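Local coordinates for protein adenine phosphoribosyltransferase, putative (Trypanosoma brucei brucei, PDB 5VN4) that probably converts adenine and 5-phospho-alpha-D-ribose 1-diphosphate into AMP and diphosphate, a purine-salvage step, and works as a homodimer, at residues A[85-90]-A[161-166]; A[94-99]-A[104-109]. All coordinates share one frame; numbering follows the deposited sequence. Where two conformers were deposited one is given.

Both contacts pack a helix on neighbouring parallel strands of the central sheet of the type I phosphoribosyltransferase fold, and their centres lie about 12 Å apart. Strand 83-87, helix 95-102 and strand 106-109 follow one another along the chain as a beta-alpha-beta unit. Contact 2 closes the second half of that unit and is nested inside the longer loop that contact 1 closes with helix 161-172. Strands 83-87 and 106-109 are sheet neighbours, and Gly86 O and Ile109 N, 2.9 Å apart, probably form one of their hydrogen bonds. Contact 1 carries the ligand-binding end of this framework; contact 2 lies away from the annotated sites, and both touch the second subunit.

Contact 1. Residues A[85-90]-A[161-166]; sequences LGFDSR and GTMLAG. With PPV (pyrophosphate), chain E; HSX (5-O-phosphono-alpha-D-ribofuranose), chain D; ADE (adenine), chain C.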
loop_
_atom_site.group_PDB
_atom_site.type_symbol
_atom_site.label_atom_id
_atom_site.label_comp_id
_atom_site.label_asym_id
_atom_site.label_seq_id
_atom_site.Cartn_x
_atom_site.Cartn_y
_atom_site.Cartn_z
ATOM N N LEU A 85 -4.640 3.526 10.911
ATOM C CA LEU A 85 -4.792 4.462 9.801
ATOM C C LEU A 85 -3.429 4.587 9.140
ATOM O O LEU A 85 -2.456 4.936 9.815
ATOM C CB LEU A 85 -5.215 5.836 10.326
ATOM C CG LEU A 85 -6.704 6.084 10.597
ATOM C CD1 LEU A 85 -7.294 5.042 11.535
ATOM C CD2 LEU A 85 -6.872 7.482 11.175
ATOM N N GLY A 86 -3.348 4.299 7.842
ATOM C CA GLY A 86 -2.083 4.323 7.129
ATOM C C GLY A 86 -2.111 5.233 5.916
ATOM O O GLY A 86 -3.137 5.367 5.244
ATOM N N PHE A 87 -0.957 5.840 5.623
ATOM C CA PHE A 87 -0.856 6.840 4.565
ATOM C C PHE A 87 -0.562 6.233 3.196
ATOM O O PHE A 87 0.344 5.409 3.043
ATOM C CB PHE A 87 0.251 7.842 4.874
ATOM C CG PHE A 87 -0.025 8.717 6.049
ATOM C CD1 PHE A 87 -0.716 9.915 5.896
ATOM C CD2 PHE A 87 0.418 8.357 7.308
ATOM C CE1 PHE A 87 -0.944 10.738 6.983
ATOM C CE2 PHE A 87 0.178 9.176 8.404
ATOM C CZ PHE A 87 -0.494 10.368 8.234
ATOM N N ASP A 88 -1.332 6.672 2.210
ATOM C CA ASP A 88 -1.015 6.482 0.800
ATOM C C ASP A 88 0.357 7.100 0.535
ATOM O O ASP A 88 0.603 8.237 0.945
ATOM C CB ASP A 88 -2.086 7.292 0.065
ATOM C CG ASP A 88 -2.316 6.861 -1.356
ATOM O OD1 ASP A 88 -1.587 5.984 -1.877
ATOM O OD2 ASP A 88 -3.269 7.436 -1.944
ATOM N N SER A 89 1.277 6.375 -0.132
ATOM C CA SER A 89 1.130 5.009 -0.630
ATOM C C SER A 89 1.965 4.004 0.164
ATOM O O SER A 89 1.675 2.813 0.180
ATOM C CB SER A 89 1.600 4.957 -2.091
ATOM O OG SER A 89 0.978 5.971 -2.869
ATOM N N ARG A 90 3.046 4.469 0.784
ATOM C CA ARG A 90 3.972 3.532 1.408
ATOM C C ARG A 90 3.477 3.017 2.755
ATOM O O ARG A 90 3.785 1.880 3.120
ATOM C CB ARG A 90 5.375 4.135 1.466
ATOM C CG ARG A 90 5.988 4.259 0.062
ATOM C CD ARG A 90 7.423 4.728 0.112
ATOM N NE ARG A 90 7.557 6.135 -0.221
ATOM C CZ ARG A 90 8.509 6.925 0.266
ATOM N NH1 ARG A 90 9.382 6.461 1.161
ATOM N NH2 ARG A 90 8.586 8.181 -0.142
ATOM N N GLY A 161 5.571 16.483 8.573
ATOM C CA GLY A 161 4.446 17.126 7.907
ATOM C C GLY A 161 3.345 16.152 7.531
ATOM O O GLY A 161 2.159 16.445 7.695
ATOM N N THR A 162 3.714 14.981 7.022
ATOM C CA THR A 162 2.690 14.001 6.675
ATOM C C THR A 162 1.940 13.550 7.920
ATOM O O THR A 162 0.704 13.505 7.931
ATOM C CB THR A 162 3.319 12.817 5.933
ATOM O OG1 THR A 162 4.009 13.307 4.773
ATOM C CG2 THR A 162 2.243 11.803 5.506
ATOM N N MET A 163 2.671 13.247 8.993
ATOM C CA MET A 163 2.009 12.845 10.232
ATOM C C MET A 163 1.072 13.929 10.744
ATOM O O MET A 163 -0.009 13.620 11.256
ATOM C CB MET A 163 3.023 12.435 11.304
ATOM C CG MET A 163 3.486 10.996 11.195
ATOM S SD MET A 163 2.124 9.835 11.453
ATOM C CE MET A 163 2.911 8.356 10.772
ATOM N N LEU A 164 1.463 15.205 10.612
ATOM C CA LEU A 164 0.588 16.297 11.028
ATOM C C LEU A 164 -0.751 16.241 10.302
ATOM O O LEU A 164 -1.805 16.456 10.912
ATOM C CB LEU A 164 1.280 17.638 10.777
ATOM C CG LEU A 164 0.418 18.878 11.029
ATOM C CD1 LEU A 164 -0.027 18.963 12.494
ATOM C CD2 LEU A 164 1.145 20.157 10.606
ATOM N N ALA A 165 -0.731 15.960 8.999
ATOM C CA ALA A 165 -1.978 15.834 8.255
ATOM C C ALA A 165 -2.844 14.713 8.826
ATOM O O ALA A 165 -4.066 14.863 8.958
ATOM C CB ALA A 165 -1.673 15.597 6.778
ATOM N N GLY A 166 -2.226 13.587 9.189
ATOM C CA GLY A 166 -2.980 12.517 9.820
ATOM C C GLY A 166 -3.527 12.916 11.174
ATOM O O GLY A 166 -4.676 12.602 11.499
HETATM O O11 PPV E . 5.924 11.366 -1.305
HETATM P P1 PPV E . 4.928 10.539 -2.095
HETATM O O21 PPV E . 5.080 10.666 -3.592
HETATM O O31 PPV E . 3.514 10.694 -1.578
HETATM O OPP PPV E . 5.349 9.025 -1.716
HETATM P P2 PPV E . 4.582 7.610 -1.875
HETATM O O12 PPV E . 5.805 6.783 -2.174
HETATM O O22 PPV E . 3.933 7.393 -0.519
HETATM O O32 PPV E . 3.607 7.669 -3.025
HETATM C C1 HSX D . 7.087 10.211 2.028
HETATM O O4 HSX D . 7.071 11.385 2.858
HETATM C C2 HSX D . 7.023 9.070 3.026
HETATM O O2 HSX D . 6.514 7.867 2.435
HETATM C C3 HSX D . 6.137 9.632 4.116
HETATM O O3 HSX D . 4.749 9.578 3.734
HETATM C C4 HSX D . 6.557 11.094 4.157
HETATM C C5 HSX D . 7.609 11.381 5.229
HETATM O O5 HSX D . 8.096 12.721 5.109
HETATM P "P'" HSX D . 7.621 13.888 6.129
HETATM O O1X HSX D . 6.198 14.286 5.782
HETATM O O2X HSX D . 7.756 13.333 7.521
HETATM O O3X HSX D . 8.624 14.988 5.846
HETATM O O1 HSX D . 5.930 10.204 1.182
HETATM N N9 ADE C . 10.139 10.432 2.680
HETATM C C8 ADE C . 10.544 11.616 3.214
HETATM N N7 ADE C . 11.849 11.718 3.346
HETATM C C5 ADE C . 12.328 10.514 2.868
HETATM C C6 ADE C . 13.639 9.993 2.739
HETATM N N6 ADE C . 14.752 10.659 3.102
HETATM N N1 ADE C . 13.764 8.756 2.218
HETATM C C2 ADE C . 12.654 8.093 1.861
HETATM N N3 ADE C . 11.381 8.478 1.928
HETATM C C4 ADE C . 11.285 9.710 2.453
#
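The methyl CG2 of Thr162 sits over one face of the Phe87 ring, 3.8 Å from its centroid and shifted toward the rim by CD1, a CH-pi contact. The carbonyl O of Thr162 reaches Phe87 CE1 at 3.4 Å. Farther round the ring the approach is oblique: Phe87 CZ meets Gly166 CA at 3.6 Å, where the helix has no side chain, and Phe87 CE2 meets Met163 SD at 3.7 Å. The Met163 side chain leaves the helix away from the strand, but its bend at chi2 (-64°) returns the sulfur to the ring as a Met-aromatic contact. Thr162 is divided between two tasks: with CG2 anti to its backbone N, the methyl serves Phe87, while OG1 donates to O1X of the ribose 5-phosphate at 2.6 Å. Thr162 N grips the same oxygen, as expected of the phosphate-binding loop at a helix N-terminus in type I phosphoribosyltransferases. Beyond the strand end at Phe87 the chain turns through the cis peptide between Asp88 and Ser89, and Ser89 N donates to pyrophosphate O22 at 2.9 Å. The Arg90 guanidinium lies with ribose O2 over one face; at its edge NE donates to pyrophosphate O12 at 2.7 Å and NH1 to adenine N3 at 2.9 Å. Asp155 forms a salt bridge with NH1, and Arg110 of the second subunit also bonds the pyrophosphate.

Contact 2. Residues A[94-99]-A[104-109]; sequences LGPMIA and VPFVLI
Pro96 lies over one face of the Phe106 ring, its CD 3.8 Å from the centroid and only 7° off the ring normal, a CH-pi contact almost centred on the ring. Pro96 CG continues the cover toward Phe106 CD2 at 3.7 Å. Phe106 CG lies anti to the backbone N (chi1 -180°), which carries the ring toward the start of helix 95-102, where CE1 comes obliquely within 3.5 Å of Gly95 CA. Leu93 of the second subunit also packs on Phe106. The turn end is close as well: Ala99 CB lies 3.4 Å from Val104 O, and Val104 N donates to Ala99 O at 3.1 Å. Only the apolar side-chain pairs there are wider, Ala99 CB standing 4.0 Å from both Phe106 CB and Val104 CG2. The loose side is at partly exposed Pro105, whose ring is directed away from the helix. Helix and strand run nearly antiparallel (160°), as in a beta-alpha-beta crossover. Apart from the single backbone bond the contact is apolar, so between these two segments the hold is consistent with burial of apolar groups, the Pro96-Phe106 CH-pi contact among them, plus that one bond.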
loop_
_atom_site.group_PDB
_atom_site.type_symbol
_atom_site.label_atom_id
_atom_site.label_comp_id
_atom_site.label_asym_id
_atom_site.label_seq_id
_atom_site.Cartn_x
_atom_site.Cartn_y
_atom_site.Cartn_z
ATOM N N LEU A 94 2.510 -1.442 5.014
ATOM C CA LEU A 94 2.831 -1.888 6.362
ATOM C C LEU A 94 1.604 -2.119 7.233
ATOM O O LEU A 94 1.591 -3.055 8.032
ATOM C CB LEU A 94 3.753 -0.866 7.048
ATOM C CG LEU A 94 5.044 -0.522 6.303
ATOM C CD1 LEU A 94 5.800 0.609 7.010
ATOM C CD2 LEU A 94 5.923 -1.759 6.148
ATOM N N GLY A 95 0.582 -1.271 7.127
ATOM C CA GLY A 95 -0.571 -1.342 8.000
ATOM C C GLY A 95 -1.400 -2.614 7.913
ATOM O O GLY A 95 -1.722 -3.228 8.937
ATOM N N PRO A 96 -1.783 -3.029 6.697
ATOM C CA PRO A 96 -2.705 -4.174 6.587
ATOM C C PRO A 96 -2.207 -5.456 7.229
ATOM O O PRO A 96 -3.004 -6.164 7.858
ATOM C CB PRO A 96 -2.905 -4.314 5.072
ATOM C CG PRO A 96 -2.758 -2.922 4.568
ATOM C CD PRO A 96 -1.631 -2.346 5.400
ATOM N N MET A 97 -0.919 -5.786 7.097
ATOM C CA MET A 97 -0.441 -7.036 7.687
ATOM C C MET A 97 -0.489 -6.994 9.209
ATOM O O MET A 97 -0.597 -8.044 9.850
ATOM C CB MET A 97 0.966 -7.373 7.191
ATOM C CG MET A 97 2.063 -6.442 7.712
ATOM S SD MET A 97 3.627 -6.769 6.880
ATOM C CE MET A 97 4.648 -5.513 7.640
ATOM N N ILE A 98 -0.411 -5.802 9.799
ATOM C CA ILE A 98 -0.569 -5.658 11.243
ATOM C C ILE A 98 -2.040 -5.720 11.626
ATOM O O ILE A 98 -2.432 -6.459 12.539
ATOM C CB ILE A 98 0.096 -4.351 11.718
ATOM C CG1 ILE A 98 1.596 -4.385 11.413
ATOM C CG2 ILE A 98 -0.153 -4.128 13.207
ATOM C CD1 ILE A 98 2.248 -3.008 11.419
ATOM N N ALA A 99 -2.875 -4.966 10.902
ATOM C CA ALA A 99 -4.296 -4.883 11.221
ATOM C C ALA A 99 -4.983 -6.242 11.141
ATOM O O ALA A 99 -5.871 -6.540 11.948
ATOM C CB ALA A 99 -4.982 -3.892 10.283
ATOM N N VAL A 104 -8.437 -5.655 13.370
ATOM C CA VAL A 104 -8.974 -4.296 13.399
ATOM C C VAL A 104 -9.024 -3.762 11.975
ATOM O O VAL A 104 -8.270 -4.213 11.094
ATOM C CB VAL A 104 -8.143 -3.361 14.313
ATOM C CG1 VAL A 104 -8.185 -3.837 15.767
ATOM C CG2 VAL A 104 -6.708 -3.228 13.797
ATOM N N PRO A 105 -9.903 -2.789 11.723
ATOM C CA PRO A 105 -9.906 -2.111 10.422
ATOM C C PRO A 105 -8.568 -1.458 10.115
ATOM O O PRO A 105 -7.902 -0.900 10.994
ATOM C CB PRO A 105 -10.990 -1.043 10.590
ATOM C CG PRO A 105 -11.893 -1.584 11.647
ATOM C CD PRO A 105 -10.997 -2.326 12.592
ATOM N N PHE A 106 -8.192 -1.518 8.841
ATOM C CA PHE A 106 -7.156 -0.657 8.292
ATOM C C PHE A 106 -7.839 0.435 7.481
ATOM O O PHE A 106 -8.562 0.146 6.522
ATOM C CB PHE A 106 -6.154 -1.417 7.425
ATOM C CG PHE A 106 -5.098 -0.520 6.873
ATOM C CD1 PHE A 106 -4.149 0.041 7.711
ATOM C CD2 PHE A 106 -5.091 -0.177 5.535
ATOM C CE1 PHE A 106 -3.182 0.898 7.215
ATOM C CE2 PHE A 106 -4.128 0.673 5.033
ATOM C CZ PHE A 106 -3.175 1.214 5.874
ATOM N N VAL A 107 -7.631 1.684 7.885
ATOM C CA VAL A 107 -8.305 2.847 7.315
ATOM C C VAL A 107 -7.310 3.607 6.443
ATOM O O VAL A 107 -6.173 3.861 6.862
ATOM C CB VAL A 107 -8.851 3.748 8.436
ATOM C CG1 VAL A 107 -9.423 5.043 7.877
ATOM C CG2 VAL A 107 -9.892 3.001 9.259
ATOM N N LEU A 108 -7.738 3.981 5.240
ATOM C CA LEU A 108 -6.863 4.635 4.274
ATOM C C LEU A 108 -6.842 6.143 4.483
ATOM O O LEU A 108 -7.893 6.787 4.524
ATOM C CB LEU A 108 -7.330 4.344 2.846
ATOM C CG LEU A 108 -7.653 2.899 2.488
ATOM C CD1 LEU A 108 -7.949 2.800 1.005
ATOM C CD2 LEU A 108 -6.514 1.989 2.888
ATOM N N ILE A 109 -5.647 6.711 4.579
ATOM C CA ILE A 109 -5.465 8.154 4.468
ATOM C C ILE A 109 -4.891 8.408 3.084
ATOM O O ILE A 109 -3.817 7.887 2.747
ATOM C CB ILE A 109 -4.541 8.700 5.563
ATOM C CG1 ILE A 109 -5.133 8.421 6.942
ATOM C CG2 ILE A 109 -4.293 10.199 5.350
ATOM C CD1 ILE A 109 -4.291 8.923 8.076
#